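Local coordinates for protein dihydropteridine reductase (Dictyostelium discoideum, PDB 3ORF) that catalyses the NADH- or NADPH-dependent reduction of dihydropteridine to tetrahydropteridine, probably supplying tetrahydrobiopterin as a cofactor for the aromatic amino acid hydroxylases, at residues 23-28 against 88-93; 46-51 against 60-65; 96-101 against 156-161. All blocks are in the same frame, centred on the assembly; numbering follows the deposited sequence.

Contact 1 (23-28 against 88-93); sequences KNILVL and VDTFVC
L26 and L28 close on F91 from the neighbouring strand, and the three share one face of the sheet. L26 CG lies 3.7 Å from F91 CD1, with L26 CD2 at the ring edge in its plane, while L28 CB meets F91 CZ at 3.9 Å. A first torsion of 168°, with CG anti to the backbone N, carries the phenylalanine ring back toward the two leucines; L26 meets it with its branch carbons, L28 with its CB. On the other face, I25 and T90 run side by side in the same direction, CG1 to CG2 3.8 Å, and I25 CD1 also reaches V92; beta-branched residues suit such an extended backbone.

Between the two layers of side chains runs a parallel ladder: L26 N to T90 O, V92 N to L26 O (2.9 Å) and L28 N to V92 O. Where segment 88-93 turns a corner at D89, this residue continues the bonding by other means. Its OD1 takes N24 N on the anti lone pair at 3.0 Å, and D89 N returns a 2.8 Å bond to N24 O, so a carboxylate serves where a strand carbonyl would. The other oxygen, OD2, is held by N135, and T90 OG1 pairs with S224.

Further out, helix 33-44 packs on I25 and V27, helix 108-133 on the leucine face, and F140 meets the F91 ring. Two adjacent parallel strands buried between helices, the first of them bringing L28 to the bound NAD, are the centre of the Rossmann fold of short-chain dehydrogenases/reductases.

Contact 2 (46-51 against 60-65); sequences SWNTIS and ADHSFT
T49 and D61 meet through two different first torsions: chi1 of 59° tucks T49 OG1 between its own N and carbonyl carbon, and chi1 of -62° places D61 CG beside the backbone N, anti to the carbonyl carbon. The threonine hydroxyl accepts D61 N at 3.1 Å in a nearly straight bond (165° at the hydrogen), and T49 OG1 gives its own proton weakly to D61 OD2 at 3.3 Å. T49 N reaches that same oxygen weakly at the same distance, so one carboxylate oxygen is shared by an N-H and an O-H of a single residue. Threonine, able to donate and accept at once, and aspartate, with a short reach, suit this entrance to the strand pair.

Beyond it the backbones run parallel. H62 N binds T49 O, S51 N binds H62 O, and F64 N reaches S51 O at 2.7 Å. I50 packs on the second strand with two branches: CG1 on H62 CB (3.9 Å), and CG2 at the edge of the F64 ring, 4.0 Å from CE1. N48 brings OD1 to the edge of the imidazole, in the ring plane, 3.7 Å from H62 CD2. On the side of S51, the loop residue A60 brings its CB to 4.1 Å from S51 CB, while S63 OG bonds to N57.

Strand 62-65 is the outermost on this side of the chain's sheet, and 48-53 lies between it and 24-28. Just before the inner strand, S46, with its positive phi, completes the Schellman motif that ends helix 33-44. That helix packs on T49 through V39, F42 and K43, whereas helix 71-82 receives the F64 ring on V77, K80 and I81.

Contact 3 (96-101 against 156-161); sequences GGWSGG and IAYGAT. With NAD (nicotinamide-adenine-dinucleotide), chain E.
W98 drives the edge of its indole into the face of the Y158 ring, and this is the tight part of the contact. CD1 of the tryptophan stands over the centre of the phenol ring, 3.3 Å from Y158 CG, in a T-shaped stack with planes 70° apart and centroids 4.3 Å apart. Chi1 of -175° extends the indole away from its own backbone N and across the tyrosine. G97 O sits at the tyrosine's edge, 3.6 Å from Y158 CD1. At the far end of the ring Y158 OH lies 3.1 Å from C5N of the NAD nicotinamide, consistent with its predicted role as proton acceptor and with the tyrosine of the family's Tyr-x-x-x-Lys motif. With an alanine here, the indole edge would probably lose the face it rests on, and the nicotinamide the hydroxyl beside it. G96 must be glycine: its backbone angles call for it, and a CB would strike NAD O3D.

The other end is looser and wet. I156 N gives G101 O a 3.2 Å bond, tilted 28° from the carbonyl plane, and otherwise water joins loop and helix. One water donates to S99 O and accepts Y158 N at 2.8 Å; a second donates to G101 O and accepts A157 N at 3.0 Å. The N-H groups of I156, A157 and Y158, at the start of the helix, are thus met by loop carbonyls directly or through water. The backbone angles of G101 also require glycine.

The loop leads from strand 88-93 to helix 108-133, whose N119 holds G97 N and whose M115 touches S99. A157 of helix 156-172 packs on S111 of helix 108-133, while F124 of the second subunit covers A157 and A160.

Overall arrangement
From the N terminus the chain enters strand 24-28, crosses through helix 33-44 and reaches strand 48-53. Contact 2 then closes a short loop between that strand and the edge strand 62-65. After helix 71-82 the chain returns to the other side of the first strand, where contact 1 closes a longer loop that encloses contact 2. The two touch through strands 24-28 and 48-53, backbone bonded, so four strands form one half of the sheet. Contact 3 follows in series: its loop leaves strand 88-93 and is closed by helix 156-172, tying the loop beside the NAD to the helix that carries the predicted active-site tyrosine, its centre about 25 Å from that of contact 1.

Contact 1 (23-28 against 88-93)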
loop_
_atom_site.group_PDB
_atom_site.type_symbol
_atom_site.label_atom_id
_atom_site.label_comp_id
_atom_site.label_asym_id
_atom_site.label_seq_id
_atom_site.Cartn_x
_atom_site.Cartn_y
_atom_site.Cartn_z
ATOM N N LYS A 23 20.325 5.135 -26.508
ATOM C CA LYS A 23 19.440 5.363 -25.392
ATOM C C LYS A 23 19.312 4.106 -24.536
ATOM O O LYS A 23 19.323 3.018 -25.054
ATOM C CB LYS A 23 18.092 5.855 -25.897
ATOM C CG LYS A 23 18.174 7.122 -26.781
ATOM C CD LYS A 23 17.884 8.347 -25.985
ATOM C CE LYS A 23 17.273 9.392 -26.873
ATOM N NZ LYS A 23 17.315 10.711 -26.193
ATOM N N ASN A 24 19.228 4.273 -23.222
ATOM C CA ASN A 24 19.076 3.124 -22.318
ATOM C C ASN A 24 17.684 2.980 -21.732
ATOM O O ASN A 24 17.106 3.951 -21.195
ATOM C CB ASN A 24 20.086 3.193 -21.179
ATOM C CG ASN A 24 21.495 3.339 -21.695
ATOM O OD1 ASN A 24 21.786 2.771 -22.710
ATOM N ND2 ASN A 24 22.364 4.098 -20.999
ATOM N N ILE A 25 17.165 1.749 -21.762
ATOM C CA ILE A 25 15.970 1.477 -20.991
ATOM C C ILE A 25 16.253 0.424 -19.932
ATOM O O ILE A 25 16.877 -0.595 -20.211
ATOM C CB ILE A 25 14.753 1.092 -21.888
ATOM C CG1 ILE A 25 13.576 0.637 -21.001
ATOM C CG2 ILE A 25 15.102 -0.012 -22.861
ATOM C CD1 ILE A 25 12.328 0.110 -21.789
ATOM N N LEU A 26 15.759 0.651 -18.729
ATOM C CA LEU A 26 15.911 -0.302 -17.648
ATOM C C LEU A 26 14.601 -0.860 -17.167
ATOM O O LEU A 26 13.633 -0.114 -16.990
ATOM C CB LEU A 26 16.607 0.370 -16.493
ATOM C CG LEU A 26 16.498 -0.259 -15.121
ATOM C CD1 LEU A 26 17.236 -1.482 -15.135
ATOM C CD2 LEU A 26 17.276 0.647 -14.227
ATOM N N VAL A 27 14.536 -2.170 -16.971
ATOM C CA VAL A 27 13.254 -2.816 -16.730
ATOM C C VAL A 27 13.341 -3.749 -15.505
ATOM O O VAL A 27 14.091 -4.736 -15.542
ATOM C CB VAL A 27 12.775 -3.643 -17.936
ATOM C CG1 VAL A 27 11.373 -4.244 -17.644
ATOM C CG2 VAL A 27 12.792 -2.836 -19.270
ATOM N N LEU A 28 12.590 -3.416 -14.444
ATOM C CA LEU A 28 12.566 -4.218 -13.204
ATOM C C LEU A 28 11.465 -5.190 -13.514
ATOM O O LEU A 28 10.415 -4.769 -14.056
ATOM C CB LEU A 28 12.210 -3.319 -11.987
ATOM C CG LEU A 28 12.175 -3.978 -10.603
ATOM C CD1 LEU A 28 13.618 -4.562 -10.286
ATOM C CD2 LEU A 28 11.702 -2.953 -9.476
ATOM N N VAL A 88 19.676 6.068 -17.357
ATOM C CA VAL A 88 18.658 5.505 -18.221
ATOM C C VAL A 88 17.646 6.518 -18.627
ATOM O O VAL A 88 17.318 7.405 -17.844
ATOM C CB VAL A 88 18.024 4.152 -17.687
ATOM C CG1 VAL A 88 19.107 3.156 -17.166
ATOM C CG2 VAL A 88 16.997 4.345 -16.665
ATOM N N ASP A 89 17.188 6.418 -19.860
ATOM C CA ASP A 89 16.233 7.382 -20.389
ATOM C C ASP A 89 14.755 6.999 -20.123
ATOM O O ASP A 89 13.863 7.877 -20.160
ATOM C CB ASP A 89 16.432 7.481 -21.900
ATOM C CG ASP A 89 17.855 8.014 -22.288
ATOM O OD1 ASP A 89 18.765 7.197 -22.701
ATOM O OD2 ASP A 89 18.081 9.212 -22.100
ATOM N N THR A 90 14.514 5.690 -20.000
ATOM C CA THR A 90 13.248 5.137 -19.682
ATOM C C THR A 90 13.427 4.011 -18.649
ATOM O O THR A 90 14.282 3.115 -18.816
ATOM C CB THR A 90 12.597 4.536 -20.899
ATOM O OG1 THR A 90 12.220 5.581 -21.799
ATOM C CG2 THR A 90 11.369 3.732 -20.474
ATOM N N PHE A 91 12.634 4.081 -17.575
ATOM C CA PHE A 91 12.599 3.019 -16.575
ATOM C C PHE A 91 11.201 2.430 -16.554
ATOM O O PHE A 91 10.211 3.187 -16.607
ATOM C CB PHE A 91 12.954 3.546 -15.182
ATOM C CG PHE A 91 12.652 2.551 -14.100
ATOM C CD1 PHE A 91 13.582 1.561 -13.767
ATOM C CD2 PHE A 91 11.378 2.518 -13.485
ATOM C CE1 PHE A 91 13.266 0.559 -12.833
ATOM C CE2 PHE A 91 11.074 1.550 -12.513
ATOM C CZ PHE A 91 12.059 0.555 -12.190
ATOM N N VAL A 92 11.069 1.113 -16.524
ATOM C CA VAL A 92 9.710 0.487 -16.476
ATOM C C VAL A 92 9.688 -0.561 -15.406
ATOM O O VAL A 92 10.565 -1.421 -15.367
ATOM C CB VAL A 92 9.364 -0.215 -17.784
ATOM C CG1 VAL A 92 7.951 -0.932 -17.663
ATOM C CG2 VAL A 92 9.349 0.787 -18.935
ATOM N N CYS A 93 8.747 -0.502 -14.479
ATOM C CA CYS A 93 8.651 -1.650 -13.593
ATOM C C CYS A 93 7.561 -2.589 -14.062
ATOM O O CYS A 93 6.342 -2.237 -14.122
ATOM C CB CYS A 93 8.395 -1.219 -12.157
ATOM S SG CYS A 93 7.996 -2.560 -10.980
#

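Contact 2 (46-51 against 60-65)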
loop_
_atom_site.group_PDB
_atom_site.type_symbol
_atom_site.label_atom_id
_atom_site.label_comp_id
_atom_site.label_asym_id
_atom_site.label_seq_id
_atom_site.Cartn_x
_atom_site.Cartn_y
_atom_site.Cartn_z
ATOM N N SER A 46 16.831 -0.557 -31.533
ATOM C CA SER A 46 18.227 -0.236 -31.263
ATOM C C SER A 46 18.498 0.538 -29.963
ATOM O O SER A 46 19.472 1.256 -29.901
ATOM C CB SER A 46 18.889 0.450 -32.491
ATOM O OG SER A 46 18.697 -0.339 -33.676
ATOM N N TRP A 47 17.649 0.396 -28.929
ATOM C CA TRP A 47 18.001 0.900 -27.619
ATOM C C TRP A 47 18.863 -0.150 -26.935
ATOM O O TRP A 47 18.775 -1.346 -27.195
ATOM C CB TRP A 47 16.741 1.190 -26.767
ATOM C CG TRP A 47 16.051 2.507 -27.073
ATOM C CD1 TRP A 47 15.757 3.008 -28.276
ATOM C CD2 TRP A 47 15.564 3.448 -26.110
ATOM N NE1 TRP A 47 15.146 4.235 -28.167
ATOM C CE2 TRP A 47 15.012 4.533 -26.834
ATOM C CE3 TRP A 47 15.591 3.495 -24.717
ATOM C CZ2 TRP A 47 14.450 5.661 -26.208
ATOM C CZ3 TRP A 47 15.053 4.615 -24.072
ATOM C CH2 TRP A 47 14.487 5.691 -24.834
ATOM N N ASN A 48 19.682 0.310 -26.018
ATOM C CA ASN A 48 20.396 -0.555 -25.149
ATOM C C ASN A 48 19.399 -0.917 -24.001
ATOM O O ASN A 48 18.702 -0.038 -23.434
ATOM C CB ASN A 48 21.581 0.253 -24.676
ATOM C CG ASN A 48 22.685 -0.582 -24.146
ATOM O OD1 ASN A 48 22.821 -0.721 -22.934
ATOM N ND2 ASN A 48 23.504 -1.147 -25.042
ATOM N N THR A 49 19.306 -2.215 -23.694
ATOM C CA THR A 49 18.362 -2.726 -22.700
ATOM C C THR A 49 19.033 -3.306 -21.456
ATOM O O THR A 49 20.052 -3.986 -21.570
ATOM C CB THR A 49 17.519 -3.836 -23.305
ATOM O OG1 THR A 49 18.384 -4.899 -23.749
ATOM C CG2 THR A 49 16.702 -3.300 -24.453
ATOM N N ILE A 50 18.450 -3.065 -20.279
ATOM C CA ILE A 50 18.974 -3.602 -19.018
ATOM C C ILE A 50 17.818 -4.216 -18.217
ATOM O O ILE A 50 16.716 -3.611 -18.153
ATOM C CB ILE A 50 19.594 -2.529 -18.169
ATOM C CG1 ILE A 50 20.771 -1.885 -18.888
ATOM C CG2 ILE A 50 20.066 -3.110 -16.874
ATOM C CD1 ILE A 50 20.814 -0.468 -18.654
ATOM N N SER A 51 18.044 -5.379 -17.604
ATOM C CA SER A 51 16.974 -6.103 -16.903
ATOM C C SER A 51 17.419 -6.437 -15.487
ATOM O O SER A 51 18.525 -6.927 -15.296
ATOM C CB SER A 51 16.565 -7.373 -17.702
ATOM O OG SER A 51 15.747 -8.288 -16.978
ATOM N N ALA A 60 18.556 -9.568 -22.928
ATOM C CA ALA A 60 18.908 -8.191 -22.671
ATOM C C ALA A 60 20.418 -7.985 -22.759
ATOM O O ALA A 60 21.220 -8.924 -22.530
ATOM C CB ALA A 60 18.410 -7.770 -21.313
ATOM N N ASP A 61 20.784 -6.728 -23.048
ATOM C CA ASP A 61 22.169 -6.327 -23.237
ATOM C C ASP A 61 22.892 -6.358 -21.906
ATOM O O ASP A 61 24.067 -6.722 -21.840
ATOM C CB ASP A 61 22.280 -4.974 -24.014
ATOM C CG ASP A 61 21.669 -5.082 -25.435
ATOM O OD1 ASP A 61 21.953 -6.093 -26.152
ATOM O OD2 ASP A 61 20.848 -4.219 -25.823
ATOM N N HIS A 62 22.184 -6.001 -20.843
ATOM C CA HIS A 62 22.735 -6.208 -19.525
ATOM C C HIS A 62 21.667 -6.806 -18.642
ATOM O O HIS A 62 20.534 -6.325 -18.630
ATOM C CB HIS A 62 23.172 -4.896 -18.909
ATOM C CG HIS A 62 24.241 -4.172 -19.662
ATOM N ND1 HIS A 62 25.584 -4.324 -19.377
ATOM C CD2 HIS A 62 24.165 -3.234 -20.637
ATOM C CE1 HIS A 62 26.288 -3.527 -20.162
ATOM N NE2 HIS A 62 25.451 -2.848 -20.932
ATOM N N SER A 63 22.015 -7.831 -17.879
ATOM C CA SER A 63 21.006 -8.479 -17.038
ATOM C C SER A 63 21.542 -8.664 -15.621
ATOM O O SER A 63 22.660 -9.165 -15.443
ATOM C CB SER A 63 20.540 -9.816 -17.662
ATOM O OG SER A 63 19.815 -10.606 -16.736
ATOM N N PHE A 64 20.739 -8.282 -14.628
ATOM C CA PHE A 64 21.134 -8.383 -13.228
ATOM C C PHE A 64 20.117 -9.194 -12.449
ATOM O O PHE A 64 18.910 -9.155 -12.724
ATOM C CB PHE A 64 21.306 -7.011 -12.574
ATOM C CG PHE A 64 22.418 -6.190 -13.177
ATOM C CD1 PHE A 64 22.150 -5.282 -14.205
ATOM C CD2 PHE A 64 23.732 -6.351 -12.749
ATOM C CE1 PHE A 64 23.147 -4.547 -14.794
ATOM C CE2 PHE A 64 24.759 -5.598 -13.335
ATOM C CZ PHE A 64 24.470 -4.697 -14.370
ATOM N N THR A 65 20.612 -9.875 -11.434
ATOM C CA THR A 65 19.836 -10.756 -10.643
ATOM C C THR A 65 19.827 -10.152 -9.251
ATOM O O THR A 65 20.867 -9.586 -8.805
ATOM C CB THR A 65 20.496 -12.137 -10.695
ATOM O OG1 THR A 65 19.529 -13.079 -11.083
ATOM C CG2 THR A 65 21.254 -12.546 -9.389
#

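Contact 3 (96-101 against 156-161)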
loop_
_atom_site.group_PDB
_atom_site.type_symbol
_atom_site.label_atom_id
_atom_site.label_comp_id
_atom_site.label_asym_id
_atom_site.label_seq_id
_atom_site.Cartn_x
_atom_site.Cartn_y
_atom_site.Cartn_z
ATOM N N GLY A 96 5.862 -7.875 -10.467
ATOM C CA GLY A 96 4.626 -7.922 -9.682
ATOM C C GLY A 96 4.077 -9.352 -9.725
ATOM O O GLY A 96 4.761 -10.277 -10.182
ATOM N N GLY A 97 2.847 -9.523 -9.290
ATOM C CA GLY A 97 2.225 -10.853 -9.212
ATOM C C GLY A 97 0.769 -10.623 -8.857
ATOM O O GLY A 97 0.412 -9.559 -8.330
ATOM N N TRP A 98 -0.054 -11.644 -9.082
ATOM C CA TRP A 98 -1.421 -11.665 -8.593
ATOM C C TRP A 98 -1.728 -12.834 -7.639
ATOM O O TRP A 98 -1.313 -13.952 -7.858
ATOM C CB TRP A 98 -2.419 -11.639 -9.790
ATOM C CG TRP A 98 -3.870 -11.529 -9.275
ATOM C CD1 TRP A 98 -4.536 -10.376 -8.983
ATOM C CD2 TRP A 98 -4.758 -12.600 -8.939
ATOM N NE1 TRP A 98 -5.800 -10.661 -8.532
ATOM C CE2 TRP A 98 -5.957 -12.024 -8.502
ATOM C CE3 TRP A 98 -4.661 -13.990 -8.997
ATOM C CZ2 TRP A 98 -7.048 -12.785 -8.086
ATOM C CZ3 TRP A 98 -5.766 -14.762 -8.624
ATOM C CH2 TRP A 98 -6.925 -14.164 -8.142
ATOM N N SER A 99 -2.470 -12.575 -6.591
ATOM C CA SER A 99 -2.995 -13.641 -5.723
ATOM C C SER A 99 -4.323 -13.157 -5.242
ATOM O O SER A 99 -4.444 -11.946 -5.015
ATOM C CB SER A 99 -2.143 -13.804 -4.453
ATOM O OG SER A 99 -1.097 -14.737 -4.648
ATOM N N GLY A 100 -5.273 -14.093 -5.009
ATOM C CA GLY A 100 -6.634 -13.783 -4.601
ATOM C C GLY A 100 -6.865 -13.864 -3.110
ATOM O O GLY A 100 -5.994 -14.211 -2.339
ATOM N N GLY A 101 -8.066 -13.498 -2.708
ATOM C CA GLY A 101 -8.588 -13.830 -1.421
ATOM C C GLY A 101 -9.130 -12.635 -0.706
ATOM O O GLY A 101 -8.499 -11.565 -0.707
ATOM N N ILE A 156 -8.073 -8.528 -1.778
ATOM C CA ILE A 156 -7.798 -7.398 -0.971
ATOM C C ILE A 156 -6.289 -7.064 -0.963
ATOM O O ILE A 156 -5.895 -5.906 -0.898
ATOM C CB ILE A 156 -8.310 -7.736 0.473
ATOM C CG1 ILE A 156 -9.835 -7.774 0.480
ATOM C CG2 ILE A 156 -7.793 -6.723 1.497
ATOM C CD1 ILE A 156 -10.421 -7.908 1.856
ATOM N N ALA A 157 -5.449 -8.082 -0.973
ATOM C CA ALA A 157 -4.029 -7.805 -0.828
ATOM C C ALA A 157 -3.448 -7.260 -2.121
ATOM O O ALA A 157 -2.624 -6.290 -2.154
ATOM C CB ALA A 157 -3.312 -9.078 -0.403
ATOM N N TYR A 158 -3.910 -7.822 -3.212
ATOM C CA TYR A 158 -3.517 -7.307 -4.551
ATOM C C TYR A 158 -4.038 -5.886 -4.698
ATOM O O TYR A 158 -3.307 -4.996 -5.183
ATOM C CB TYR A 158 -4.100 -8.219 -5.644
ATOM C CG TYR A 158 -3.903 -7.746 -7.082
ATOM C CD1 TYR A 158 -2.650 -7.839 -7.688
ATOM C CD2 TYR A 158 -4.978 -7.243 -7.817
ATOM C CE1 TYR A 158 -2.460 -7.470 -8.983
ATOM C CE2 TYR A 158 -4.791 -6.819 -9.183
ATOM C CZ TYR A 158 -3.560 -6.959 -9.723
ATOM O OH TYR A 158 -3.354 -6.596 -10.984
ATOM N N GLY A 159 -5.308 -5.653 -4.325
ATOM C CA GLY A 159 -5.940 -4.294 -4.555
ATOM C C GLY A 159 -5.196 -3.237 -3.706
ATOM O O GLY A 159 -4.806 -2.157 -4.187
ATOM N N ALA A 160 -4.940 -3.576 -2.432
ATOM C CA ALA A 160 -4.271 -2.564 -1.573
ATOM C C ALA A 160 -2.815 -2.264 -2.016
ATOM O O ALA A 160 -2.421 -1.161 -1.962
ATOM C CB ALA A 160 -4.327 -2.947 -0.127
ATOM N N THR A 161 -2.042 -3.238 -2.461
ATOM C CA THR A 161 -0.647 -3.027 -2.850
ATOM C C THR A 161 -0.613 -2.280 -4.153
ATOM O O THR A 161 0.276 -1.424 -4.380
ATOM C CB THR A 161 0.194 -4.368 -2.935
ATOM O OG1 THR A 161 -0.487 -5.328 -3.745
ATOM C CG2 THR A 161 0.382 -4.983 -1.567
HETATM P PA NAD E . 5.101 -12.376 -14.692
HETATM O O1A NAD E . 4.835 -13.185 -13.474
HETATM O O2A NAD E . 5.479 -13.028 -15.976
HETATM O O5B NAD E . 6.417 -11.456 -14.350
HETATM C C5B NAD E . 6.657 -10.681 -13.232
HETATM C C4B NAD E . 8.188 -10.613 -13.087
HETATM O O4B NAD E . 8.442 -9.829 -11.884
HETATM C C3B NAD E . 8.741 -12.030 -12.780
HETATM O O3B NAD E . 9.962 -12.192 -13.464
HETATM C C2B NAD E . 9.146 -11.974 -11.321
HETATM O O2B NAD E . 10.320 -12.764 -11.071
HETATM C C1B NAD E . 9.494 -10.478 -11.175
HETATM N N9A NAD E . 9.368 -9.935 -9.794
HETATM C C8A NAD E . 8.384 -10.261 -8.917
HETATM N N7A NAD E . 8.583 -9.521 -7.815
HETATM C C5A NAD E . 9.707 -8.755 -7.970
HETATM C C6A NAD E . 10.410 -7.804 -7.168
HETATM N N6A NAD E . 10.036 -7.541 -5.891
HETATM N N1A NAD E . 11.515 -7.183 -7.673
HETATM C C2A NAD E . 11.944 -7.482 -8.893
HETATM N N3A NAD E . 11.295 -8.376 -9.669
HETATM C C4A NAD E . 10.203 -9.043 -9.236
HETATM O O3 NAD E . 3.867 -11.405 -14.809
HETATM P PN NAD E . 3.347 -10.601 -16.010
HETATM O O1N NAD E . 2.197 -11.426 -16.503
HETATM O O2N NAD E . 4.454 -10.071 -16.910
HETATM O O5D NAD E . 2.682 -9.280 -15.343
HETATM C C5D NAD E . 3.360 -8.019 -15.280
HETATM C C4D NAD E . 2.571 -7.029 -14.401
HETATM O O4D NAD E . 1.160 -7.087 -14.744
HETATM C C3D NAD E . 2.619 -7.255 -12.885
HETATM O O3D NAD E . 3.002 -5.964 -12.292
HETATM C C2D NAD E . 1.174 -7.599 -12.497
HETATM O O2D NAD E . 0.978 -7.124 -11.156
HETATM C C1D NAD E . 0.478 -6.673 -13.519
HETATM N N1N NAD E . -1.006 -6.432 -13.823
HETATM C C2N NAD E . -1.837 -7.277 -14.685
HETATM C C3N NAD E . -3.208 -6.890 -14.880
HETATM C C7N NAD E . -4.209 -7.672 -15.774
HETATM O O7N NAD E . -5.365 -7.886 -15.363
HETATM N N7N NAD E . -3.735 -7.999 -16.995
HETATM C C4N NAD E . -3.715 -5.713 -14.278
HETATM C C5N NAD E . -2.893 -4.901 -13.485
HETATM C C6N NAD E . -1.573 -5.259 -13.266
HETATM O O HOH W 1 -5.319 -10.246 -3.151
HETATM O O HOH W 2 -5.950 -11.008 -0.671
#